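Local coordinates for protein toluene, o-xylene monooxygenase oxygenase subunit (Pseudomonas stutzeri, PDB 2INC) that probably serves as a helical subunit of the oxygenase component of a monooxygenase that hydroxylates toluene and o-xylene, at residues G101-L106 / A163-E168; R116-A121 / T241-L246; E109-L114 / N171-V176; L227-G232 / A249-A254. All blocks are in the same frame, centred on the assembly; numbering follows the deposited sequence.

Interaction 1 of 4, residues G101-L106 / A163-E168; sequences GHDQML and AYRTRE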
loop_
_atom_site.group_PDB
_atom_site.type_symbol
_atom_site.label_atom_id
_atom_site.label_comp_id
_atom_site.label_asym_id
_atom_site.label_seq_id
_atom_site.Cartn_x
_atom_site.Cartn_y
_atom_site.Cartn_z
ATOM N N GLY B 101 -28.833 20.555 -10.675
ATOM C CA GLY B 101 -29.227 21.478 -11.747
ATOM C C GLY B 101 -28.801 22.935 -11.550
ATOM O O GLY B 101 -29.482 23.843 -12.033
ATOM N N HIS B 102 -27.665 23.154 -10.869
ATOM C CA HIS B 102 -27.091 24.494 -10.638
ATOM C C HIS B 102 -26.967 25.398 -11.898
ATOM O O HIS B 102 -27.256 26.595 -11.869
ATOM C CB HIS B 102 -25.700 24.295 -9.999
ATOM C CG HIS B 102 -24.846 25.516 -9.982
ATOM N ND1 HIS B 102 -24.120 25.947 -11.081
ATOM C CD2 HIS B 102 -24.597 26.404 -8.992
ATOM C CE1 HIS B 102 -23.491 27.067 -10.774
ATOM N NE2 HIS B 102 -23.736 27.351 -9.504
ATOM N N ASP B 103 -26.525 24.829 -13.013
ATOM C CA ASP B 103 -26.241 25.652 -14.177
ATOM C C ASP B 103 -27.524 26.180 -14.790
ATOM O O ASP B 103 -27.541 27.303 -15.312
ATOM C CB ASP B 103 -25.421 24.867 -15.215
ATOM C CG ASP B 103 -23.965 24.624 -14.745
ATOM O OD1 ASP B 103 -23.286 23.805 -15.385
ATOM O OD2 ASP B 103 -23.536 25.231 -13.725
ATOM N N GLN B 104 -28.573 25.342 -14.735
ATOM C CA GLN B 104 -29.941 25.685 -15.208
ATOM C C GLN B 104 -30.541 26.866 -14.470
ATOM O O GLN B 104 -31.425 27.524 -14.994
ATOM C CB GLN B 104 -30.875 24.450 -15.091
ATOM C CG GLN B 104 -30.595 23.297 -16.119
ATOM C CD GLN B 104 -29.287 22.445 -15.874
ATOM O OE1 GLN B 104 -28.775 21.791 -16.809
ATOM N NE2 GLN B 104 -28.761 22.452 -14.625
ATOM N N MET B 105 -30.074 27.153 -13.258
ATOM C CA MET B 105 -30.614 28.259 -12.462
ATOM C C MET B 105 -29.884 29.595 -12.649
ATOM O O MET B 105 -30.299 30.617 -12.121
ATOM C CB MET B 105 -30.558 27.909 -10.962
ATOM C CG MET B 105 -31.144 26.551 -10.593
ATOM S SD MET B 105 -32.891 26.575 -11.000
ATOM C CE MET B 105 -33.476 28.030 -10.095
ATOM N N LEU B 106 -28.747 29.603 -13.349
ATOM C CA LEU B 106 -28.017 30.870 -13.576
ATOM C C LEU B 106 -28.811 31.746 -14.539
ATOM O O LEU B 106 -29.506 31.213 -15.429
ATOM C CB LEU B 106 -26.643 30.575 -14.217
ATOM C CG LEU B 106 -25.713 29.533 -13.569
ATOM C CD1 LEU B 106 -24.509 29.164 -14.501
ATOM C CD2 LEU B 106 -25.264 30.049 -12.200
ATOM N N ALA B 163 -11.626 23.642 -18.544
ATOM C CA ALA B 163 -12.036 22.784 -19.695
ATOM C C ALA B 163 -13.331 21.987 -19.379
ATOM O O ALA B 163 -14.270 21.941 -20.182
ATOM C CB ALA B 163 -10.929 21.841 -20.073
ATOM N N TYR B 164 -13.387 21.375 -18.196
ATOM C CA TYR B 164 -14.535 20.570 -17.796
ATOM C C TYR B 164 -15.813 21.409 -17.708
ATOM O O TYR B 164 -16.875 21.093 -18.322
ATOM C CB TYR B 164 -14.219 19.953 -16.387
ATOM C CG TYR B 164 -15.342 19.024 -15.933
ATOM C CD1 TYR B 164 -15.261 17.675 -16.186
ATOM C CD2 TYR B 164 -16.472 19.518 -15.236
ATOM C CE1 TYR B 164 -16.251 16.792 -15.802
ATOM C CE2 TYR B 164 -17.508 18.632 -14.831
ATOM C CZ TYR B 164 -17.361 17.258 -15.135
ATOM O OH TYR B 164 -18.334 16.315 -14.796
ATOM N N ARG B 165 -15.715 22.498 -16.979
ATOM C CA ARG B 165 -16.864 23.389 -16.824
ATOM C C ARG B 165 -17.309 24.012 -18.120
ATOM O O ARG B 165 -18.494 24.225 -18.301
ATOM C CB ARG B 165 -16.585 24.495 -15.855
ATOM C CG ARG B 165 -16.432 23.930 -14.432
ATOM C CD ARG B 165 -17.835 23.533 -13.911
ATOM N NE ARG B 165 -18.682 24.740 -13.810
ATOM C CZ ARG B 165 -19.998 24.775 -14.074
ATOM N NH1 ARG B 165 -20.674 25.919 -13.925
ATOM N NH2 ARG B 165 -20.638 23.659 -14.479
ATOM N N THR B 166 -16.357 24.285 -19.010
ATOM C CA THR B 166 -16.714 24.827 -20.322
ATOM C C THR B 166 -17.612 23.862 -21.064
ATOM O O THR B 166 -18.603 24.281 -21.670
ATOM C CB THR B 166 -15.439 25.133 -21.135
ATOM O OG1 THR B 166 -14.715 26.147 -20.438
ATOM C CG2 THR B 166 -15.806 25.670 -22.566
ATOM N N ARG B 167 -17.264 22.580 -21.071
ATOM C CA ARG B 167 -18.158 21.553 -21.646
ATOM C C ARG B 167 -19.516 21.489 -20.975
ATOM O O ARG B 167 -20.546 21.372 -21.631
ATOM C CB ARG B 167 -17.576 20.166 -21.500
ATOM C CG ARG B 167 -16.756 19.722 -22.575
ATOM C CD ARG B 167 -17.585 18.895 -23.625
ATOM N NE ARG B 167 -18.284 19.818 -24.441
ATOM C CZ ARG B 167 -17.819 20.500 -25.484
ATOM N NH1 ARG B 167 -18.660 21.352 -26.006
ATOM N NH2 ARG B 167 -16.609 20.355 -26.024
ATOM N N GLU B 168 -19.539 21.511 -19.662
ATOM C CA GLU B 168 -20.818 21.467 -18.931
ATOM C C GLU B 168 -21.695 22.659 -19.248
ATOM O O GLU B 168 -22.921 22.522 -19.468
ATOM C CB GLU B 168 -20.571 21.424 -17.422
ATOM C CG GLU B 168 -20.082 20.122 -16.933
ATOM C CD GLU B 168 -20.526 19.898 -15.507
ATOM O OE1 GLU B 168 -21.215 18.874 -15.240
ATOM O OE2 GLU B 168 -20.221 20.771 -14.647
#
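Arg165 meets Asp103 end-on, one terminal nitrogen to each carboxylate oxygen. Arg165 NH2 is 2.8 Å from Asp103 OD1 and uses the syn lone pair of that oxygen along a nearly straight bond (168°). Arg165 NH1 lies 3.0 Å from Asp103 OD2, more bent and tilted from the guanidinium plane, in keeping with a 37° angle between the two planes. The arginine chain gets there by folding at both chi2 and chi3. On the other face of the carboxylate, His102 ND1 arrives 2.8 Å from Asp103 OD2 with the oxygen in its ring plane, so this one atom takes two donors. Glu168 OE2 joins from the arginine's own helix, three residues on, 2.9 Å from Arg165 NH2, completing a salt-bridge network of one arginine and two carboxylates. The network ties helix 142-172 to the loop that follows helix 76-99, whose end is marked by a Schellman motif with Gly101 at C-prime. All of this is buried: Phe94 and Leu242 also pack on Arg165. With Asp103 replaced by an alanine, the guanidinium would probably lose one of its two carboxylate partners and His102 ND1 this acceptor. The far side of the loop is looser. Gln104 and Met105 are exposed and leave residues 163-168 untouched, although Gln104 bends back to place NE2 3.0 Å from Gly101 O, above the carbonyl plane.

Interaction 2 of 4, residues R116-A121 / T241-L246; sequences RFYTPA and TLLGLL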
loop_
_atom_site.group_PDB
_atom_site.type_symbol
_atom_site.label_atom_id
_atom_site.label_comp_id
_atom_site.label_asym_id
_atom_site.label_seq_id
_atom_site.Cartn_x
_atom_site.Cartn_y
_atom_site.Cartn_z
ATOM N N ARG B 116 -17.601 35.434 -21.558
ATOM C CA ARG B 116 -16.634 36.487 -21.826
ATOM C C ARG B 116 -15.486 36.470 -20.874
ATOM O O ARG B 116 -14.332 36.638 -21.305
ATOM C CB ARG B 116 -17.299 37.872 -21.718
ATOM C CG ARG B 116 -16.385 39.031 -22.140
ATOM C CD ARG B 116 -17.185 40.288 -22.416
ATOM N NE ARG B 116 -16.233 41.324 -22.846
ATOM C CZ ARG B 116 -16.359 42.618 -22.631
ATOM N NH1 ARG B 116 -17.431 43.101 -21.976
ATOM N NH2 ARG B 116 -15.402 43.432 -23.086
ATOM N N PHE B 117 -15.811 36.328 -19.578
ATOM C CA PHE B 117 -14.829 36.498 -18.516
ATOM C C PHE B 117 -14.329 35.237 -17.842
ATOM O O PHE B 117 -13.307 35.305 -17.129
ATOM C CB PHE B 117 -15.413 37.367 -17.415
ATOM C CG PHE B 117 -15.677 38.781 -17.854
ATOM C CD1 PHE B 117 -14.633 39.696 -17.937
ATOM C CD2 PHE B 117 -16.966 39.179 -18.243
ATOM C CE1 PHE B 117 -14.876 41.022 -18.353
ATOM C CE2 PHE B 117 -17.216 40.499 -18.662
ATOM C CZ PHE B 117 -16.153 41.432 -18.693
ATOM N N TYR B 118 -15.039 34.124 -18.027
ATOM C CA TYR B 118 -14.598 32.865 -17.389
ATOM C C TYR B 118 -13.963 31.841 -18.321
ATOM O O TYR B 118 -12.786 31.510 -18.184
ATOM C CB TYR B 118 -15.761 32.271 -16.548
ATOM C CG TYR B 118 -15.391 30.903 -15.984
ATOM C CD1 TYR B 118 -16.000 29.744 -16.453
ATOM C CD2 TYR B 118 -14.413 30.794 -15.021
ATOM C CE1 TYR B 118 -15.651 28.490 -15.960
ATOM C CE2 TYR B 118 -14.041 29.535 -14.526
ATOM C CZ TYR B 118 -14.677 28.408 -14.994
ATOM O OH TYR B 118 -14.324 27.171 -14.488
ATOM N N THR B 119 -14.701 31.350 -19.304
ATOM C CA THR B 119 -14.163 30.275 -20.086
ATOM C C THR B 119 -12.868 30.577 -20.890
ATOM O O THR B 119 -12.043 29.643 -21.071
ATOM C CB THR B 119 -15.230 29.572 -20.900
ATOM O OG1 THR B 119 -15.797 30.512 -21.767
ATOM C CG2 THR B 119 -16.342 29.034 -19.942
ATOM N N PRO B 120 -12.664 31.833 -21.374
ATOM C CA PRO B 120 -11.391 32.093 -22.059
ATOM C C PRO B 120 -10.171 31.983 -21.192
ATOM O O PRO B 120 -9.062 31.937 -21.710
ATOM C CB PRO B 120 -11.516 33.535 -22.571
ATOM C CG PRO B 120 -12.970 33.789 -22.631
ATOM C CD PRO B 120 -13.578 32.997 -21.505
ATOM N N ALA B 121 -10.355 31.916 -19.885
ATOM C CA ALA B 121 -9.235 31.708 -18.988
ATOM C C ALA B 121 -8.489 30.373 -19.250
ATOM O O ALA B 121 -7.386 30.208 -18.738
ATOM C CB ALA B 121 -9.686 31.796 -17.542
ATOM N N THR B 241 -22.856 29.571 -7.363
ATOM C CA THR B 241 -22.118 29.120 -6.204
ATOM C C THR B 241 -20.953 28.219 -6.617
ATOM O O THR B 241 -19.930 28.246 -5.956
ATOM C CB THR B 241 -23.010 28.557 -5.011
ATOM O OG1 THR B 241 -22.653 27.206 -4.681
ATOM C CG2 THR B 241 -24.499 28.718 -5.286
ATOM N N LEU B 242 -21.082 27.473 -7.721
ATOM C CA LEU B 242 -20.007 26.587 -8.152
ATOM C C LEU B 242 -18.741 27.432 -8.370
ATOM O O LEU B 242 -17.698 27.205 -7.735
ATOM C CB LEU B 242 -20.423 25.792 -9.428
ATOM C CG LEU B 242 -19.668 24.519 -9.803
ATOM C CD1 LEU B 242 -20.507 23.717 -10.728
ATOM C CD2 LEU B 242 -18.446 24.929 -10.549
ATOM N N LEU B 243 -18.823 28.456 -9.220
ATOM C CA LEU B 243 -17.594 29.202 -9.555
ATOM C C LEU B 243 -17.053 29.910 -8.298
ATOM O O LEU B 243 -15.838 29.987 -8.067
ATOM C CB LEU B 243 -17.863 30.193 -10.693
ATOM C CG LEU B 243 -16.615 30.988 -11.154
ATOM C CD1 LEU B 243 -15.384 30.116 -11.396
ATOM C CD2 LEU B 243 -16.977 31.794 -12.340
ATOM N N GLY B 244 -17.956 30.405 -7.461
ATOM C CA GLY B 244 -17.555 31.041 -6.187
ATOM C C GLY B 244 -16.679 30.039 -5.454
ATOM O O GLY B 244 -15.570 30.357 -5.074
ATOM N N LEU B 245 -17.142 28.800 -5.344
ATOM C CA LEU B 245 -16.344 27.780 -4.625
ATOM C C LEU B 245 -15.095 27.285 -5.352
ATOM O O LEU B 245 -14.075 27.053 -4.715
ATOM C CB LEU B 245 -17.228 26.591 -4.239
ATOM C CG LEU B 245 -18.283 26.926 -3.187
ATOM C CD1 LEU B 245 -19.243 25.739 -3.048
ATOM C CD2 LEU B 245 -17.643 27.275 -1.823
ATOM N N LEU B 246 -15.220 27.065 -6.661
ATOM C CA LEU B 246 -14.117 26.644 -7.518
ATOM C C LEU B 246 -12.940 27.632 -7.412
ATOM O O LEU B 246 -11.773 27.216 -7.259
ATOM C CB LEU B 246 -14.601 26.572 -8.977
ATOM C CG LEU B 246 -13.561 26.067 -9.987
ATOM C CD1 LEU B 246 -13.023 24.698 -9.465
ATOM C CD2 LEU B 246 -14.182 25.904 -11.438
#
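The Tyr118 ring takes Leu243 on one side, off-centre: Leu243 CD2 stands 4.3 Å from the Tyr118 ring centroid, 28° from the normal, in a CH-pi contact. The sister methyl, Leu243 CD1, reaches obliquely to Tyr118 CE2 at 3.5 Å, and the two side chains slide past each other in opposite directions. Leu246 crosses the tyrosine at about a right angle, Leu246 CD2 lying 3.3 Å from Tyr118 OH. Next along the chain, Phe117 has Arg116 CG over one face and meets Tyr296 edge-to-face. With CG trans to the backbone N (chi1 174°), Tyr118 points its ring from the turn at the end of helix 108-117 into the leucines. A serine in place of Tyr118 would probably open a gap beside both leucine side chains. Every touching residue is buried. Arg165 of helix 142-172 packs on Tyr118, and His161 of the same helix on Leu246, while Leu242 and Leu245 turn to helix 76-99; the contact thus sits where helix 241-268 passes the other helices of this all-helical fold.

Interaction 3 of 4, residues E109-L114 / N171-V176; sequences EWVETL and NCYPDV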
loop_
_atom_site.group_PDB
_atom_site.type_symbol
_atom_site.label_atom_id
_atom_site.label_comp_id
_atom_site.label_asym_id
_atom_site.label_seq_id
_atom_site.Cartn_x
_atom_site.Cartn_y
_atom_site.Cartn_z
ATOM N N GLU B 109 -27.931 36.675 -18.304
ATOM C CA GLU B 109 -26.916 37.708 -18.240
ATOM C C GLU B 109 -25.602 37.167 -17.625
ATOM O O GLU B 109 -24.499 37.468 -18.112
ATOM C CB GLU B 109 -27.416 38.900 -17.429
ATOM C CG GLU B 109 -28.591 39.687 -18.108
ATOM C CD GLU B 109 -30.041 39.094 -17.865
ATOM O OE1 GLU B 109 -31.015 39.724 -18.392
ATOM O OE2 GLU B 109 -30.222 38.033 -17.192
ATOM N N TRP B 110 -25.722 36.394 -16.552
ATOM C CA TRP B 110 -24.522 35.760 -15.961
ATOM C C TRP B 110 -23.890 34.746 -16.935
ATOM O O TRP B 110 -22.668 34.701 -17.144
ATOM C CB TRP B 110 -24.859 35.069 -14.635
ATOM C CG TRP B 110 -23.638 34.429 -14.057
ATOM C CD1 TRP B 110 -23.385 33.107 -13.892
ATOM C CD2 TRP B 110 -22.507 35.123 -13.559
ATOM N NE1 TRP B 110 -22.127 32.924 -13.329
ATOM C CE2 TRP B 110 -21.578 34.158 -13.109
ATOM C CE3 TRP B 110 -22.183 36.476 -13.445
ATOM C CZ2 TRP B 110 -20.334 34.519 -12.567
ATOM C CZ3 TRP B 110 -20.937 36.827 -12.902
ATOM C CH2 TRP B 110 -20.037 35.857 -12.481
ATOM N N VAL B 111 -24.714 33.934 -17.558
ATOM C CA VAL B 111 -24.201 33.013 -18.550
ATOM C C VAL B 111 -23.349 33.749 -19.606
ATOM O O VAL B 111 -22.256 33.311 -19.986
ATOM C CB VAL B 111 -25.331 32.194 -19.186
ATOM C CG1 VAL B 111 -24.863 31.462 -20.462
ATOM C CG2 VAL B 111 -25.867 31.156 -18.180
ATOM N N GLU B 112 -23.829 34.880 -20.086
ATOM C CA GLU B 112 -23.007 35.676 -20.994
ATOM C C GLU B 112 -21.726 36.222 -20.363
ATOM O O GLU B 112 -20.706 36.306 -21.040
ATOM C CB GLU B 112 -23.853 36.791 -21.606
ATOM C CG GLU B 112 -24.781 36.168 -22.663
ATOM C CD GLU B 112 -25.785 37.152 -23.243
ATOM O OE1 GLU B 112 -26.429 36.759 -24.245
ATOM O OE2 GLU B 112 -25.911 38.298 -22.708
ATOM N N THR B 113 -21.766 36.609 -19.093
ATOM C CA THR B 113 -20.555 37.016 -18.389
ATOM C C THR B 113 -19.528 35.863 -18.284
ATOM O O THR B 113 -18.344 36.086 -18.442
ATOM C CB THR B 113 -20.935 37.442 -17.000
ATOM O OG1 THR B 113 -21.916 38.456 -17.162
ATOM C CG2 THR B 113 -19.759 37.972 -16.174
ATOM N N LEU B 114 -19.997 34.658 -17.987
ATOM C CA LEU B 114 -19.137 33.473 -18.049
ATOM C C LEU B 114 -18.453 33.281 -19.406
ATOM O O LEU B 114 -17.258 33.049 -19.436
ATOM C CB LEU B 114 -19.952 32.219 -17.748
ATOM C CG LEU B 114 -20.468 32.134 -16.330
ATOM C CD1 LEU B 114 -21.225 30.807 -16.227
ATOM C CD2 LEU B 114 -19.344 32.182 -15.298
ATOM N N ASN B 171 -23.055 22.279 -22.753
ATOM C CA ASN B 171 -24.155 21.316 -22.796
ATOM C C ASN B 171 -25.426 22.022 -22.337
ATOM O O ASN B 171 -26.488 21.814 -22.914
ATOM C CB ASN B 171 -23.895 20.093 -21.920
ATOM C CG ASN B 171 -22.880 19.157 -22.509
ATOM O OD1 ASN B 171 -22.569 19.214 -23.695
ATOM N ND2 ASN B 171 -22.372 18.257 -21.683
ATOM N N CYS B 172 -25.323 22.838 -21.292
ATOM C CA CYS B 172 -26.485 23.539 -20.757
ATOM C C CYS B 172 -26.960 24.653 -21.696
ATOM O O CYS B 172 -28.172 24.893 -21.826
ATOM C CB CYS B 172 -26.158 24.099 -19.380
ATOM S SG CYS B 172 -27.648 24.497 -18.385
ATOM N N TYR B 173 -26.030 25.341 -22.369
ATOM C CA TYR B 173 -26.359 26.546 -23.153
ATOM C C TYR B 173 -25.653 26.460 -24.479
ATOM O O TYR B 173 -24.683 27.188 -24.711
ATOM C CB TYR B 173 -25.884 27.788 -22.398
ATOM C CG TYR B 173 -26.575 27.946 -21.068
ATOM C CD1 TYR B 173 -25.923 27.664 -19.877
ATOM C CD2 TYR B 173 -27.916 28.330 -21.012
ATOM C CE1 TYR B 173 -26.570 27.770 -18.675
ATOM C CE2 TYR B 173 -28.569 28.449 -19.824
ATOM C CZ TYR B 173 -27.895 28.180 -18.656
ATOM O OH TYR B 173 -28.561 28.301 -17.478
ATOM N N PRO B 174 -26.100 25.542 -25.345
ATOM C CA PRO B 174 -25.425 25.224 -26.598
ATOM C C PRO B 174 -25.390 26.351 -27.617
ATOM O O PRO B 174 -24.619 26.269 -28.610
ATOM C CB PRO B 174 -26.231 24.065 -27.162
ATOM C CG PRO B 174 -27.082 23.585 -26.078
ATOM C CD PRO B 174 -27.293 24.707 -25.131
ATOM N N ASP B 175 -26.216 27.373 -27.413
ATOM C CA ASP B 175 -26.255 28.507 -28.338
ATOM C C ASP B 175 -25.229 29.590 -28.004
ATOM O O ASP B 175 -25.043 30.534 -28.765
ATOM C CB ASP B 175 -27.688 29.110 -28.413
ATOM C CG ASP B 175 -28.188 29.735 -27.040
ATOM O OD1 ASP B 175 -28.936 30.755 -27.092
ATOM O OD2 ASP B 175 -27.876 29.215 -25.922
ATOM N N VAL B 176 -24.552 29.466 -26.872
ATOM C CA VAL B 176 -23.651 30.550 -26.427
ATOM C C VAL B 176 -22.261 30.499 -27.130
ATOM O O VAL B 176 -21.571 31.525 -27.255
ATOM C CB VAL B 176 -23.521 30.539 -24.873
ATOM C CG1 VAL B 176 -22.497 31.537 -24.390
ATOM C CG2 VAL B 176 -24.871 30.856 -24.232
#
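Val111 of helix 108-117 packs against Tyr173 and Val176, which bracket the type I beta turn that follows the end of helix 142-172. The subunit is mostly helical, with no strand, and here a helix flank is met by the turn leaving a neighbouring helix rather than by that helix's side. Rotamers decide which methyl goes where. In Val111 (chi1 166°) CG1 is trans to the backbone N and CG2 trans to the carbonyl carbon; CG2 goes over the tyrosine ring, while CG1 faces Val176 and also reaches the CG end of the same ring. Val111 CG2 sits over one face of Tyr173, 3.8 Å from the ring centroid, in a CH-pi contact. Its offset takes Val111 CG2 toward Tyr173 CE1, at 3.5 Å, and Tyr173 CZ, at 3.6 Å. Tyr173 is the first residue to leave helical phi/psi; its CG lies beside its own backbone N (chi1 -62°), which swings the ring across Val111 so that one face meets CG2, with OH continuing to a hydrogen bond with Asp103 O in the preceding loop. The turn closes through Val176 N and Tyr173 O, 3.1 Å apart, and brings Val176 round to the same valine. Phe178 also touches Val111. Asp175 makes a salt bridge to Arg108, a polar tie from the turn to helix 108-117. Val176 shares the rotamer of Val111 (chi1 174°), and the methyl it offers is Val176 CG2, 3.8 Å from Val111 CG1.

Interaction 4 of 4, residues L227-G232 / A249-A254; sequences LLQQLG and AQKRDA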
loop_
_atom_site.group_PDB
_atom_site.type_symbol
_atom_site.label_atom_id
_atom_site.label_comp_id
_atom_site.label_asym_id
_atom_site.label_seq_id
_atom_site.Cartn_x
_atom_site.Cartn_y
_atom_site.Cartn_z
ATOM N N LEU B 227 -9.045 37.090 -11.697
ATOM C CA LEU B 227 -9.808 35.939 -12.140
ATOM C C LEU B 227 -10.273 35.067 -11.010
ATOM O O LEU B 227 -11.273 34.396 -11.137
ATOM C CB LEU B 227 -8.993 35.100 -13.118
ATOM C CG LEU B 227 -9.093 35.525 -14.574
ATOM C CD1 LEU B 227 -8.383 36.877 -14.853
ATOM C CD2 LEU B 227 -8.484 34.458 -15.408
ATOM N N LEU B 228 -9.577 35.027 -9.887
ATOM C CA LEU B 228 -10.081 34.147 -8.843
ATOM C C LEU B 228 -10.821 35.013 -7.840
ATOM O O LEU B 228 -12.012 34.801 -7.595
ATOM C CB LEU B 228 -8.957 33.323 -8.181
ATOM C CG LEU B 228 -8.074 32.487 -9.102
ATOM C CD1 LEU B 228 -7.043 31.690 -8.275
ATOM C CD2 LEU B 228 -8.911 31.567 -9.986
ATOM N N GLN B 229 -10.137 36.014 -7.316
ATOM C CA GLN B 229 -10.736 36.848 -6.308
ATOM C C GLN B 229 -11.958 37.640 -6.809
ATOM O O GLN B 229 -13.042 37.473 -6.267
ATOM C CB GLN B 229 -9.702 37.746 -5.662
ATOM C CG GLN B 229 -10.182 38.391 -4.376
ATOM C CD GLN B 229 -10.464 37.396 -3.298
ATOM O OE1 GLN B 229 -9.766 36.394 -3.158
ATOM N NE2 GLN B 229 -11.477 37.662 -2.512
ATOM N N GLN B 230 -11.794 38.475 -7.833
ATOM C CA GLN B 230 -12.835 39.433 -8.176
ATOM C C GLN B 230 -13.936 38.728 -8.948
ATOM O O GLN B 230 -15.118 38.922 -8.674
ATOM C CB GLN B 230 -12.252 40.599 -8.993
ATOM C CG GLN B 230 -11.299 41.509 -8.192
ATOM C CD GLN B 230 -11.960 42.135 -7.008
ATOM O OE1 GLN B 230 -13.066 42.644 -7.126
ATOM N NE2 GLN B 230 -11.317 42.073 -5.839
ATOM N N LEU B 231 -13.571 37.912 -9.929
ATOM C CA LEU B 231 -14.610 37.157 -10.634
ATOM C C LEU B 231 -15.322 36.170 -9.691
ATOM O O LEU B 231 -16.554 36.083 -9.689
ATOM C CB LEU B 231 -14.032 36.449 -11.856
ATOM C CG LEU B 231 -15.032 35.641 -12.693
ATOM C CD1 LEU B 231 -16.019 36.597 -13.337
ATOM C CD2 LEU B 231 -14.310 34.826 -13.743
ATOM N N GLY B 232 -14.571 35.455 -8.847
ATOM C CA GLY B 232 -15.186 34.524 -7.874
ATOM C C GLY B 232 -16.187 35.236 -6.948
ATOM O O GLY B 232 -17.280 34.728 -6.727
ATOM N N ALA B 249 -11.209 27.377 -4.172
ATOM C CA ALA B 249 -10.431 26.127 -4.147
ATOM C C ALA B 249 -9.097 26.333 -4.873
ATOM O O ALA B 249 -8.059 25.882 -4.433
ATOM C CB ALA B 249 -11.188 25.030 -4.797
ATOM N N GLN B 250 -9.140 27.011 -5.998
ATOM C CA GLN B 250 -7.932 27.277 -6.798
ATOM C C GLN B 250 -7.018 28.257 -6.096
ATOM O O GLN B 250 -5.795 28.142 -6.166
ATOM C CB GLN B 250 -8.329 27.775 -8.194
ATOM C CG GLN B 250 -9.088 26.740 -8.984
ATOM C CD GLN B 250 -9.704 27.278 -10.298
ATOM O OE1 GLN B 250 -9.981 28.460 -10.412
ATOM N NE2 GLN B 250 -9.966 26.391 -11.256
ATOM N N LYS B 251 -7.588 29.223 -5.409
ATOM C CA LYS B 251 -6.797 30.186 -4.672
ATOM C C LYS B 251 -5.909 29.518 -3.611
ATOM O O LYS B 251 -4.903 30.076 -3.227
ATOM C CB LYS B 251 -7.718 31.228 -4.021
ATOM C CG LYS B 251 -6.989 32.472 -3.547
ATOM C CD LYS B 251 -7.141 33.604 -4.539
ATOM C CE LYS B 251 -6.145 34.727 -4.252
ATOM N NZ LYS B 251 -6.736 35.832 -3.435
ATOM N N ARG B 252 -6.308 28.356 -3.097
ATOM C CA ARG B 252 -5.484 27.626 -2.133
ATOM C C ARG B 252 -4.138 27.241 -2.789
ATOM O O ARG B 252 -3.088 27.287 -2.138
ATOM C CB ARG B 252 -6.189 26.357 -1.688
ATOM C CG ARG B 252 -7.447 26.616 -0.803
ATOM C CD ARG B 252 -8.203 25.294 -0.455
ATOM N NE ARG B 252 -7.477 24.435 0.490
ATOM C CZ ARG B 252 -7.612 24.496 1.823
ATOM N NH1 ARG B 252 -8.413 25.385 2.408
ATOM N NH2 ARG B 252 -6.931 23.663 2.585
ATOM N N ASP B 253 -4.187 26.858 -4.065
ATOM C CA ASP B 253 -2.940 26.588 -4.821
ATOM C C ASP B 253 -2.151 27.895 -4.960
ATOM O O ASP B 253 -0.929 27.966 -4.689
ATOM C CB ASP B 253 -3.247 26.044 -6.237
ATOM C CG ASP B 253 -3.898 24.679 -6.216
ATOM O OD1 ASP B 253 -3.821 23.957 -5.195
ATOM O OD2 ASP B 253 -4.502 24.292 -7.236
ATOM N N ALA B 254 -2.860 28.961 -5.334
ATOM C CA ALA B 254 -2.176 30.238 -5.547
ATOM C C ALA B 254 -1.467 30.703 -4.263
ATOM O O ALA B 254 -0.362 31.222 -4.321
ATOM C CB ALA B 254 -3.165 31.288 -6.019
#
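Leu228 supplies the apolar part of the contact, extending between the side chains of Gln250 and Lys251. Leu228 CD1 lies 3.8 Å from Lys251 N, against the backbone of the opposing helix, and Leu228 CB is 4.1 Å from Lys251 CD, so the lysine's CD touches the base of the leucine. With CG beside the backbone N (chi1 -55°), the branch is directed at the opposing helix, CD1 against its backbone and CD2 at the glutamine oxygen. Leu228 CD2 comes to 3.3 Å from Gln250 OE1, a meeting of methyl and amide oxygen in which the two side chains cross at about a right angle. These helices, 208-237 and 241-268, follow one another through a short loop and form an antiparallel helical hairpin; the segment axes approach to 9.9 Å and their directions differ by 152°. Within 227-230 the first helix makes a wider, pi-type turn. The one hydrogen bond between the segments lies on the partly exposed flank. Gln229 folds at chi2, and Lys251, bent at chi2 and chi4, brings NZ 3.1 Å from Gln229 OE1 as a hydrogen-bond donor, 26° off the carbonyl plane. The lysine also makes a salt bridge to Glu225, about one turn earlier on the glutamine's helix, so its ammonium spans two acceptors there. On the buried flank, Gln250 packs on Trp158 and His161 of helix 142-172.

Along the chain, residues 101-106, 109-114 and 116-121 come first, then 163-168 and 171-176, the partners of the first two, on and after helix 142-172, then 227-232, 241-246 and 249-254. Interactions 1 and 3 share helix 142-172, 2 and 3 share helix 108-117, and 2 and 4 share helix 241-268. The centre of interaction 2 lies about 10 Å from that of interaction 1, about 12 Å from that of interaction 3 and about 9 Å from that of interaction 4. Interactions 1 and 3 are about 9 Å apart between centres, interactions 3 and 4 about 21 Å. Interactions 1 and 4 do not touch. Charged, aromatic and aliphatic contacts thus join helices near and far in sequence on one side of a bundle consistent with the ferritin-like family.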